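Local coordinates for protein thermosome subunit (Methanococcoides burtonii, PDB 3AQ1) that probably binds unfolded proteins and assists their folding at the expense of ATP hydrolysis, as other group II chaperonins of the TCP-1 family do, at residues Leu89-Pro98 against Val352-Val360; Glu366-Ala377 against Val388-Pro399. All blocks are in the same frame, centred on the assembly; numbering follows the deposited sequence.

Contact 1 (Leu89-Pro98 against Val352-Val360)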
loop_
_atom_site.group_PDB
_atom_site.type_symbol
_atom_site.label_atom_id
_atom_site.label_comp_id
_atom_site.label_asym_id
_atom_site.label_seq_id
_atom_site.Cartn_x
_atom_site.Cartn_y
_atom_site.Cartn_z
ATOM N N LEU A 89 -3.511 1.575 -22.685
ATOM C CA LEU A 89 -3.998 1.763 -21.325
ATOM C C LEU A 89 -3.890 3.213 -20.884
ATOM O O LEU A 89 -4.862 3.785 -20.397
ATOM C CB LEU A 89 -3.250 0.869 -20.339
ATOM C CG LEU A 89 -3.790 -0.553 -20.187
ATOM C CD1 LEU A 89 -2.748 -1.458 -19.546
ATOM C CD2 LEU A 89 -5.091 -0.563 -19.395
ATOM N N GLU A 90 -2.711 3.807 -21.057
ATOM C CA GLU A 90 -2.485 5.189 -20.637
ATOM C C GLU A 90 -3.487 6.123 -21.289
ATOM O O GLU A 90 -3.722 7.231 -20.812
ATOM C CB GLU A 90 -1.069 5.640 -20.973
ATOM C CG GLU A 90 -0.395 6.363 -19.831
ATOM C CD GLU A 90 0.828 5.624 -19.330
ATOM O OE1 GLU A 90 1.635 5.185 -20.180
ATOM O OE2 GLU A 90 0.985 5.483 -18.096
ATOM N N THR A 91 -4.076 5.655 -22.381
ATOM C CA THR A 91 -5.064 6.416 -23.131
ATOM C C THR A 91 -6.486 6.224 -22.598
ATOM O O THR A 91 -7.298 7.128 -22.693
ATOM C CB THR A 91 -5.001 6.066 -24.649
ATOM O OG1 THR A 91 -3.982 6.856 -25.288
ATOM C CG2 THR A 91 -6.350 6.308 -25.337
ATOM N N ILE A 92 -6.784 5.059 -22.028
ATOM C CA ILE A 92 -8.149 4.757 -21.574
ATOM C C ILE A 92 -8.329 4.733 -20.053
ATOM O O ILE A 92 -9.394 4.370 -19.550
ATOM C CB ILE A 92 -8.637 3.410 -22.123
ATOM C CG1 ILE A 92 -8.066 2.261 -21.298
ATOM C CG2 ILE A 92 -8.228 3.260 -23.569
ATOM C CD1 ILE A 92 -8.769 0.949 -21.523
ATOM N N THR A 93 -7.286 5.112 -19.322
ATOM C CA THR A 93 -7.347 5.148 -17.867
ATOM C C THR A 93 -8.017 6.412 -17.379
ATOM O O THR A 93 -8.111 7.395 -18.109
ATOM C CB THR A 93 -5.957 5.107 -17.253
ATOM O OG1 THR A 93 -5.090 5.950 -18.014
ATOM C CG2 THR A 93 -5.418 3.706 -17.274
ATOM N N ILE A 94 -8.474 6.373 -16.132
ATOM C CA ILE A 94 -9.097 7.516 -15.481
ATOM C C ILE A 94 -8.064 8.142 -14.574
ATOM O O ILE A 94 -7.435 7.441 -13.789
ATOM C CB ILE A 94 -10.278 7.061 -14.624
ATOM C CG1 ILE A 94 -11.265 6.253 -15.477
ATOM C CG2 ILE A 94 -10.928 8.246 -13.927
ATOM C CD1 ILE A 94 -12.555 5.925 -14.784
ATOM N N ALA A 95 -7.876 9.452 -14.692
ATOM C CA ALA A 95 -6.834 10.150 -13.931
ATOM C C ALA A 95 -7.281 10.499 -12.525
ATOM O O ALA A 95 -8.405 10.973 -12.307
ATOM C CB ALA A 95 -6.353 11.411 -14.664
ATOM N N ILE A 96 -6.387 10.262 -11.575
ATOM C CA ILE A 96 -6.676 10.523 -10.178
ATOM C C ILE A 96 -5.578 11.377 -9.574
ATOM O O ILE A 96 -4.425 10.967 -9.522
ATOM C CB ILE A 96 -6.817 9.214 -9.385
ATOM C CG1 ILE A 96 -7.889 8.350 -10.028
ATOM C CG2 ILE A 96 -7.190 9.499 -7.929
ATOM C CD1 ILE A 96 -9.282 8.945 -9.888
ATOM N N SER A 97 -5.951 12.572 -9.131
ATOM C CA SER A 97 -5.028 13.491 -8.487
ATOM C C SER A 97 -5.166 13.378 -6.977
ATOM O O SER A 97 -6.249 13.071 -6.476
ATOM C CB SER A 97 -5.333 14.922 -8.931
ATOM O OG SER A 97 -5.003 15.864 -7.919
ATOM N N PRO A 98 -4.070 13.640 -6.244
ATOM C CA PRO A 98 -4.116 13.681 -4.778
ATOM C C PRO A 98 -5.152 14.689 -4.340
ATOM O O PRO A 98 -5.435 14.801 -3.152
ATOM C CB PRO A 98 -2.729 14.201 -4.392
ATOM C CG PRO A 98 -1.865 13.908 -5.552
ATOM C CD PRO A 98 -2.746 14.009 -6.767
ATOM N N VAL A 352 -2.908 4.076 -6.066
ATOM C CA VAL A 352 -3.595 4.836 -7.100
ATOM C C VAL A 352 -2.955 6.219 -7.262
ATOM O O VAL A 352 -2.668 6.650 -8.380
ATOM C CB VAL A 352 -5.105 4.971 -6.804
ATOM C CG1 VAL A 352 -5.737 6.007 -7.699
ATOM C CG2 VAL A 352 -5.799 3.639 -6.971
ATOM N N ILE A 353 -2.721 6.906 -6.148
ATOM C CA ILE A 353 -2.133 8.240 -6.192
ATOM C C ILE A 353 -0.761 8.196 -6.862
ATOM O O ILE A 353 -0.403 9.079 -7.638
ATOM C CB ILE A 353 -2.043 8.869 -4.785
ATOM C CG1 ILE A 353 -3.439 9.264 -4.304
ATOM C CG2 ILE A 353 -1.110 10.088 -4.782
ATOM C CD1 ILE A 353 -3.463 9.912 -2.956
ATOM N N GLU A 354 0.002 7.149 -6.579
ATOM C CA GLU A 354 1.289 6.980 -7.238
ATOM C C GLU A 354 1.136 6.786 -8.754
ATOM O O GLU A 354 1.755 7.517 -9.532
ATOM C CB GLU A 354 2.093 5.844 -6.596
ATOM C CG GLU A 354 2.708 6.229 -5.265
ATOM C CD GLU A 354 3.466 5.092 -4.600
ATOM O OE1 GLU A 354 3.099 3.912 -4.810
ATOM O OE2 GLU A 354 4.427 5.385 -3.854
ATOM N N ASP A 355 0.310 5.820 -9.168
ATOM C CA ASP A 355 0.057 5.576 -10.590
ATOM C C ASP A 355 -0.460 6.839 -11.268
ATOM O O ASP A 355 -0.154 7.090 -12.433
ATOM C CB ASP A 355 -0.987 4.470 -10.805
ATOM C CG ASP A 355 -0.485 3.073 -10.437
ATOM O OD1 ASP A 355 0.747 2.863 -10.329
ATOM O OD2 ASP A 355 -1.349 2.180 -10.264
ATOM N N GLY A 356 -1.258 7.621 -10.542
ATOM C CA GLY A 356 -1.923 8.783 -11.113
ATOM C C GLY A 356 -3.113 8.391 -11.973
ATOM O O GLY A 356 -3.801 9.249 -12.535
ATOM N N LYS A 357 -3.355 7.082 -12.077
ATOM C CA LYS A 357 -4.398 6.550 -12.940
ATOM C C LYS A 357 -4.990 5.279 -12.350
ATOM O O LYS A 357 -4.306 4.528 -11.646
ATOM C CB LYS A 357 -3.840 6.276 -14.340
ATOM C CG LYS A 357 -2.703 7.228 -14.742
ATOM C CD LYS A 357 -2.649 7.494 -16.239
ATOM C CE LYS A 357 -1.319 8.111 -16.649
ATOM N NZ LYS A 357 -0.190 7.143 -16.498
ATOM N N VAL A 358 -6.275 5.056 -12.611
ATOM C CA VAL A 358 -6.901 3.783 -12.285
ATOM C C VAL A 358 -7.612 3.232 -13.506
ATOM O O VAL A 358 -7.987 3.982 -14.414
ATOM C CB VAL A 358 -7.938 3.902 -11.170
ATOM C CG1 VAL A 358 -7.347 4.596 -9.981
ATOM C CG2 VAL A 358 -9.148 4.651 -11.676
ATOM N N VAL A 359 -7.783 1.913 -13.505
ATOM C CA VAL A 359 -8.545 1.196 -14.516
ATOM C C VAL A 359 -9.827 0.754 -13.839
ATOM O O VAL A 359 -9.852 0.605 -12.623
ATOM C CB VAL A 359 -7.790 -0.067 -14.971
ATOM C CG1 VAL A 359 -8.586 -0.826 -16.000
ATOM C CG2 VAL A 359 -6.443 0.301 -15.531
ATOM N N VAL A 360 -10.896 0.554 -14.598
ATOM C CA VAL A 360 -12.072 -0.078 -14.017
ATOM C C VAL A 360 -12.104 -1.531 -14.425
ATOM O O VAL A 360 -11.458 -1.907 -15.398
ATOM C CB VAL A 360 -13.363 0.612 -14.420
ATOM C CG1 VAL A 360 -13.558 1.831 -13.548
ATOM C CG2 VAL A 360 -13.323 0.982 -15.898
HETATM O O HOH W 1 -1.864 11.100 -8.209
#
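A small antiparallel sheet of the group II chaperonin fold joins residues that follow two helices: Ile94 and Ala95, after helix 71-92, pair with Val358 and Lys357, after helix 332-355, and strand 446-448 extends the sheet beyond 357-360. Ile94 and Val358 form the hydrogen-bonded pair, Ile94 N giving to Val358 O at 3.0 Å and Val358 N to Ile94 O at 2.9 Å; Ala95 and Lys357 are the non-hydrogen-bonded pair. Ile96 N continues the pairing to Gly356 O at 2.9 Å, but from above the carbonyl plane. Gly356 has positive phi (76°) where the chain turns out of the helix into the strand. On the Ile94-Val358 face, Ile96 CG1 packs on Val358 CG1 at 3.8 Å and its CB and CG2 meet Val352 CG1, while Leu104 and Ile107 of helix 101-109 close over the cluster. On the Ala95 face, the bent Lys357 chain passes Thr93, CD 3.4 Å from Thr93 OG1, and brings NZ to Glu90 OE2 at 2.6 Å, a salt bridge that meets OE2 from its anti side, somewhat out of the carboxylate plane; Glu90 itself is poorly ordered. A leucine here has no ammonium group, and the Glu90 carboxylate would probably be left without its charge partner across the contact. Thr93 OG1, at chi1 41°, lies between backbone N and carbonyl carbon, and from there donates back to Leu89 O at 3.2 Å.

Contact 2 (Glu366-Ala377 against Val388-Pro399)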
loop_
_atom_site.group_PDB
_atom_site.type_symbol
_atom_site.label_atom_id
_atom_site.label_comp_id
_atom_site.label_asym_id
_atom_site.label_seq_id
_atom_site.Cartn_x
_atom_site.Cartn_y
_atom_site.Cartn_z
ATOM N N GLU A 366 -9.876 -5.283 -20.721
ATOM C CA GLU A 366 -9.431 -6.317 -21.630
ATOM C C GLU A 366 -10.163 -6.188 -22.966
ATOM O O GLU A 366 -9.561 -6.296 -24.041
ATOM C CB GLU A 366 -9.635 -7.688 -21.005
ATOM C CG GLU A 366 -8.576 -8.040 -19.959
ATOM C CD GLU A 366 -8.903 -7.541 -18.557
ATOM O OE1 GLU A 366 -9.974 -6.928 -18.351
ATOM O OE2 GLU A 366 -8.079 -7.775 -17.650
ATOM N N VAL A 367 -11.465 -5.944 -22.885
ATOM C CA VAL A 367 -12.307 -5.751 -24.059
ATOM C C VAL A 367 -11.872 -4.527 -24.877
ATOM O O VAL A 367 -11.709 -4.619 -26.096
ATOM C CB VAL A 367 -13.758 -5.601 -23.618
ATOM C CG1 VAL A 367 -14.662 -5.184 -24.773
ATOM C CG2 VAL A 367 -14.217 -6.891 -22.981
ATOM N N GLU A 368 -11.677 -3.391 -24.205
ATOM C CA GLU A 368 -11.118 -2.196 -24.844
ATOM C C GLU A 368 -9.744 -2.476 -25.467
ATOM O O GLU A 368 -9.520 -2.191 -26.639
ATOM C CB GLU A 368 -11.018 -1.022 -23.855
ATOM C CG GLU A 368 -10.919 0.340 -24.526
ATOM C CD GLU A 368 -12.143 0.648 -25.386
ATOM O OE1 GLU A 368 -13.253 0.215 -25.011
ATOM O OE2 GLU A 368 -12.001 1.319 -26.433
ATOM N N LEU A 369 -8.826 -3.031 -24.686
ATOM C CA LEU A 369 -7.523 -3.407 -25.222
ATOM C C LEU A 369 -7.677 -4.303 -26.425
ATOM O O LEU A 369 -7.113 -4.024 -27.476
ATOM C CB LEU A 369 -6.677 -4.105 -24.166
ATOM C CG LEU A 369 -6.123 -3.127 -23.139
ATOM C CD1 LEU A 369 -5.350 -3.868 -22.085
ATOM C CD2 LEU A 369 -5.240 -2.146 -23.853
ATOM N N SER A 370 -8.449 -5.376 -26.278
ATOM C CA SER A 370 -8.641 -6.334 -27.367
ATOM C C SER A 370 -9.147 -5.662 -28.628
ATOM O O SER A 370 -8.636 -5.903 -29.723
ATOM C CB SER A 370 -9.615 -7.420 -26.956
ATOM O OG SER A 370 -9.950 -8.230 -28.066
ATOM N N LEU A 371 -10.162 -4.822 -28.473
ATOM C CA LEU A 371 -10.724 -4.110 -29.608
ATOM C C LEU A 371 -9.679 -3.220 -30.287
ATOM O O LEU A 371 -9.452 -3.319 -31.488
ATOM C CB LEU A 371 -11.925 -3.281 -29.173
ATOM C CG LEU A 371 -12.458 -2.322 -30.233
ATOM C CD1 LEU A 371 -13.222 -3.099 -31.297
ATOM C CD2 LEU A 371 -13.333 -1.253 -29.608
ATOM N N ARG A 372 -9.038 -2.352 -29.516
ATOM C CA ARG A 372 -8.083 -1.409 -30.077
ATOM C C ARG A 372 -6.819 -2.085 -30.551
ATOM O O ARG A 372 -6.058 -1.513 -31.323
ATOM C CB ARG A 372 -7.720 -0.347 -29.057
ATOM C CG ARG A 372 -8.859 0.559 -28.701
ATOM C CD ARG A 372 -8.518 1.309 -27.432
ATOM N NE ARG A 372 -9.568 2.245 -27.056
ATOM C CZ ARG A 372 -9.471 3.558 -27.200
ATOM N NH1 ARG A 372 -8.363 4.088 -27.703
ATOM N NH2 ARG A 372 -10.476 4.338 -26.832
ATOM N N LEU A 373 -6.576 -3.298 -30.085
ATOM C CA LEU A 373 -5.350 -3.972 -30.470
ATOM C C LEU A 373 -5.605 -4.802 -31.719
ATOM O O LEU A 373 -4.674 -5.175 -32.427
ATOM C CB LEU A 373 -4.815 -4.834 -29.326
ATOM C CG LEU A 373 -3.419 -5.416 -29.524
ATOM C CD1 LEU A 373 -2.408 -4.295 -29.681
ATOM C CD2 LEU A 373 -3.057 -6.335 -28.361
ATOM N N SER A 374 -6.878 -5.087 -31.981
ATOM C CA SER A 374 -7.276 -5.762 -33.212
ATOM C C SER A 374 -7.323 -4.749 -34.339
ATOM O O SER A 374 -7.172 -5.100 -35.507
ATOM C CB SER A 374 -8.634 -6.453 -33.061
ATOM O OG SER A 374 -8.484 -7.763 -32.543
ATOM N N GLU A 375 -7.540 -3.489 -33.979
ATOM C CA GLU A 375 -7.455 -2.402 -34.939
ATOM C C GLU A 375 -5.992 -2.208 -35.326
ATOM O O GLU A 375 -5.662 -2.077 -36.509
ATOM C CB GLU A 375 -8.052 -1.114 -34.362
ATOM C CG GLU A 375 -9.445 -0.789 -34.887
ATOM C CD GLU A 375 -10.352 -0.162 -33.833
ATOM O OE1 GLU A 375 -9.934 -0.056 -32.662
ATOM O OE2 GLU A 375 -11.492 0.219 -34.174
ATOM N N TYR A 376 -5.118 -2.211 -34.324
ATOM C CA TYR A 376 -3.680 -2.114 -34.551
ATOM C C TYR A 376 -3.215 -3.260 -35.445
ATOM O O TYR A 376 -2.501 -3.041 -36.424
ATOM C CB TYR A 376 -2.930 -2.142 -33.215
ATOM C CG TYR A 376 -1.458 -1.808 -33.305
ATOM C CD1 TYR A 376 -1.037 -0.519 -33.604
ATOM C CD2 TYR A 376 -0.486 -2.774 -33.072
ATOM C CE1 TYR A 376 0.317 -0.201 -33.683
ATOM C CE2 TYR A 376 0.873 -2.468 -33.147
ATOM C CZ TYR A 376 1.267 -1.176 -33.454
ATOM O OH TYR A 376 2.605 -0.853 -33.530
ATOM N N ALA A 377 -3.633 -4.478 -35.106
ATOM C CA ALA A 377 -3.280 -5.667 -35.878
ATOM C C ALA A 377 -3.413 -5.422 -37.376
ATOM O O ALA A 377 -2.505 -5.732 -38.144
ATOM C CB ALA A 377 -4.140 -6.853 -35.462
ATOM N N VAL A 388 0.167 -10.611 -33.186
ATOM C CA VAL A 388 -0.441 -9.531 -32.422
ATOM C C VAL A 388 -1.962 -9.661 -32.404
ATOM O O VAL A 388 -2.618 -9.404 -31.396
ATOM C CB VAL A 388 -0.030 -8.166 -32.976
ATOM C CG1 VAL A 388 -0.901 -7.083 -32.394
ATOM C CG2 VAL A 388 1.424 -7.913 -32.653
ATOM N N SER A 389 -2.514 -10.080 -33.531
ATOM C CA SER A 389 -3.937 -10.333 -33.630
ATOM C C SER A 389 -4.348 -11.393 -32.605
ATOM O O SER A 389 -5.368 -11.258 -31.930
ATOM C CB SER A 389 -4.289 -10.777 -35.054
ATOM O OG SER A 389 -5.688 -10.863 -35.229
ATOM N N LYS A 390 -3.546 -12.446 -32.486
ATOM C CA LYS A 390 -3.856 -13.525 -31.557
ATOM C C LYS A 390 -3.709 -13.064 -30.112
ATOM O O LYS A 390 -4.423 -13.539 -29.231
ATOM C CB LYS A 390 -2.992 -14.756 -31.834
ATOM C CG LYS A 390 -3.461 -15.593 -33.029
ATOM C CD LYS A 390 -4.772 -16.316 -32.724
ATOM C CE LYS A 390 -5.234 -17.197 -33.885
ATOM N NZ LYS A 390 -6.375 -18.080 -33.484
ATOM N N PHE A 391 -2.795 -12.128 -29.868
ATOM C CA PHE A 391 -2.649 -11.558 -28.536
ATOM C C PHE A 391 -3.958 -10.863 -28.190
ATOM O O PHE A 391 -4.614 -11.199 -27.200
ATOM C CB PHE A 391 -1.476 -10.574 -28.484
ATOM C CG PHE A 391 -1.029 -10.207 -27.084
ATOM C CD1 PHE A 391 -1.704 -9.264 -26.349
ATOM C CD2 PHE A 391 0.096 -10.776 -26.529
ATOM C CE1 PHE A 391 -1.276 -8.910 -25.072
ATOM C CE2 PHE A 391 0.522 -10.424 -25.252
ATOM C CZ PHE A 391 -0.163 -9.490 -24.530
ATOM N N ALA A 392 -4.348 -9.910 -29.030
ATOM C CA ALA A 392 -5.585 -9.168 -28.814
ATOM C C ALA A 392 -6.786 -10.097 -28.589
ATOM O O ALA A 392 -7.744 -9.725 -27.926
ATOM C CB ALA A 392 -5.841 -8.211 -29.968
ATOM N N GLU A 393 -6.723 -11.310 -29.124
ATOM C CA GLU A 393 -7.808 -12.279 -28.963
ATOM C C GLU A 393 -7.772 -12.940 -27.597
ATOM O O GLU A 393 -8.810 -13.292 -27.037
ATOM C CB GLU A 393 -7.715 -13.386 -30.015
ATOM C CG GLU A 393 -8.069 -13.006 -31.443
ATOM C CD GLU A 393 -8.271 -14.245 -32.294
ATOM O OE1 GLU A 393 -8.277 -15.350 -31.703
ATOM O OE2 GLU A 393 -8.425 -14.125 -33.530
ATOM N N ALA A 394 -6.566 -13.143 -27.084
ATOM C CA ALA A 394 -6.386 -13.824 -25.815
ATOM C C ALA A 394 -6.949 -12.976 -24.685
ATOM O O ALA A 394 -7.488 -13.502 -23.700
ATOM C CB ALA A 394 -4.919 -14.126 -25.586
ATOM N N LEU A 395 -6.825 -11.661 -24.835
ATOM C CA LEU A 395 -7.297 -10.727 -23.826
ATOM C C LEU A 395 -8.740 -11.007 -23.392
ATOM O O LEU A 395 -9.065 -10.939 -22.212
ATOM C CB LEU A 395 -7.154 -9.301 -24.341
ATOM C CG LEU A 395 -5.685 -8.886 -24.342
ATOM C CD1 LEU A 395 -5.497 -7.483 -24.893
ATOM C CD2 LEU A 395 -5.112 -9.003 -22.920
ATOM N N GLU A 396 -9.603 -11.341 -24.345
ATOM C CA GLU A 396 -11.010 -11.552 -24.036
ATOM C C GLU A 396 -11.262 -12.812 -23.236
ATOM O O GLU A 396 -12.398 -13.131 -22.924
ATOM C CB GLU A 396 -11.855 -11.566 -25.299
ATOM C CG GLU A 396 -11.956 -10.208 -25.961
ATOM C CD GLU A 396 -12.874 -10.208 -27.179
ATOM O OE1 GLU A 396 -12.886 -11.211 -27.953
ATOM O OE2 GLU A 396 -13.568 -9.181 -27.355
ATOM N N VAL A 397 -10.199 -13.516 -22.884
ATOM C CA VAL A 397 -10.351 -14.706 -22.071
ATOM C C VAL A 397 -10.692 -14.298 -20.638
ATOM O O VAL A 397 -11.334 -15.047 -19.907
ATOM C CB VAL A 397 -9.087 -15.575 -22.097
ATOM C CG1 VAL A 397 -7.965 -14.948 -21.238
ATOM C CG2 VAL A 397 -9.420 -16.961 -21.608
ATOM N N ILE A 398 -10.278 -13.097 -20.252
ATOM C CA ILE A 398 -10.545 -12.580 -18.910
ATOM C C ILE A 398 -12.035 -12.344 -18.677
ATOM O O ILE A 398 -12.596 -12.874 -17.726
ATOM C CB ILE A 398 -9.709 -11.285 -18.592
ATOM C CG1 ILE A 398 -8.295 -11.639 -18.136
ATOM C CG2 ILE A 398 -10.337 -10.501 -17.481
ATOM C CD1 ILE A 398 -7.493 -12.407 -19.140
ATOM N N PRO A 399 -12.690 -11.557 -19.545
ATOM C CA PRO A 399 -14.138 -11.358 -19.392
ATOM C C PRO A 399 -14.895 -12.670 -19.551
ATOM O O PRO A 399 -15.900 -12.868 -18.874
ATOM C CB PRO A 399 -14.508 -10.449 -20.566
ATOM C CG PRO A 399 -13.237 -9.994 -21.142
ATOM C CD PRO A 399 -12.191 -10.983 -20.800
#
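Ser370 and Ala392 bring two antiparallel helices of the chaperonin fold together as a helical hairpin, the axes of 366-377 and 388-394 approaching to 8.2 Å at a crossing angle of -164°. The small residues permit close approach: Ser370 OG, anti to its own N (chi1 171°), reaches across and donates to Ala392 O at 2.7 Å, from above the carbonyl plane. Glu396 CG lies against the same hydroxyl at 3.5 Å, while its carboxylate turns to Arg418 in a salt bridge.

Leu373 can be followed outward one turn along. Its CB rests on Ala392 CB at 3.6 Å. CG keeps against that methyl and also meets Val388 CG1, the two side chains crossing at about a right angle. At the fork the branches part: CD1 stays with Val388 CG1 at 4.2 Å, whereas CD2 touches both Ala392 CB and Phe391 CD1, the latter at 3.8 Å and oblique to the ring. Beyond Leu373, Ala377 CB sits over Ser389 CA and CB.

Toward the other end, Leu395 CD1 packs on Leu369 CB at 3.7 Å, and Val367 CG2 lies on Pro399 CG. Glu366 bends at chi2 (87°) and lays its carboxylate across Ile398, Glu366 CD lying 3.5 Å from Ile398 CG2; OE2 goes on to a salt bridge with Lys452 of helix 449-467. Leu417 and Met414 of helix 410-422 add to the packing around Val367 and Pro399.

The interface is thus mainly apolar: Ser370 satisfies its hydroxyl on a backbone carbonyl, and the Glu366 carboxylate, laid against Ile398, and that of Glu396 probably have their charges balanced by Lys452 and Arg418 of other helices.

In the fold
Contacts 1 and 2 follow in series along the chain: strand 357-360 of contact 1 leads into helix 364-378, which supplies one side of contact 2. Their centres are about 21 Å apart, yet the elements touch where the end of helix 71-92 meets helix 364-378. Ile92 CD1 packs on Glu368 CG at 3.7 Å, Ile92 CG2 lies 3.8 Å from Arg372 CZ, and Leu89 CG reaches Leu369 CD1 at 4.1 Å. Glu368 and Arg372, which both pack on Ile92, are also joined to each other by a salt bridge. Helix 449-467 borders both contacts, touching Leu89 and Val359 in the first and Leu369 and Phe391 in the second.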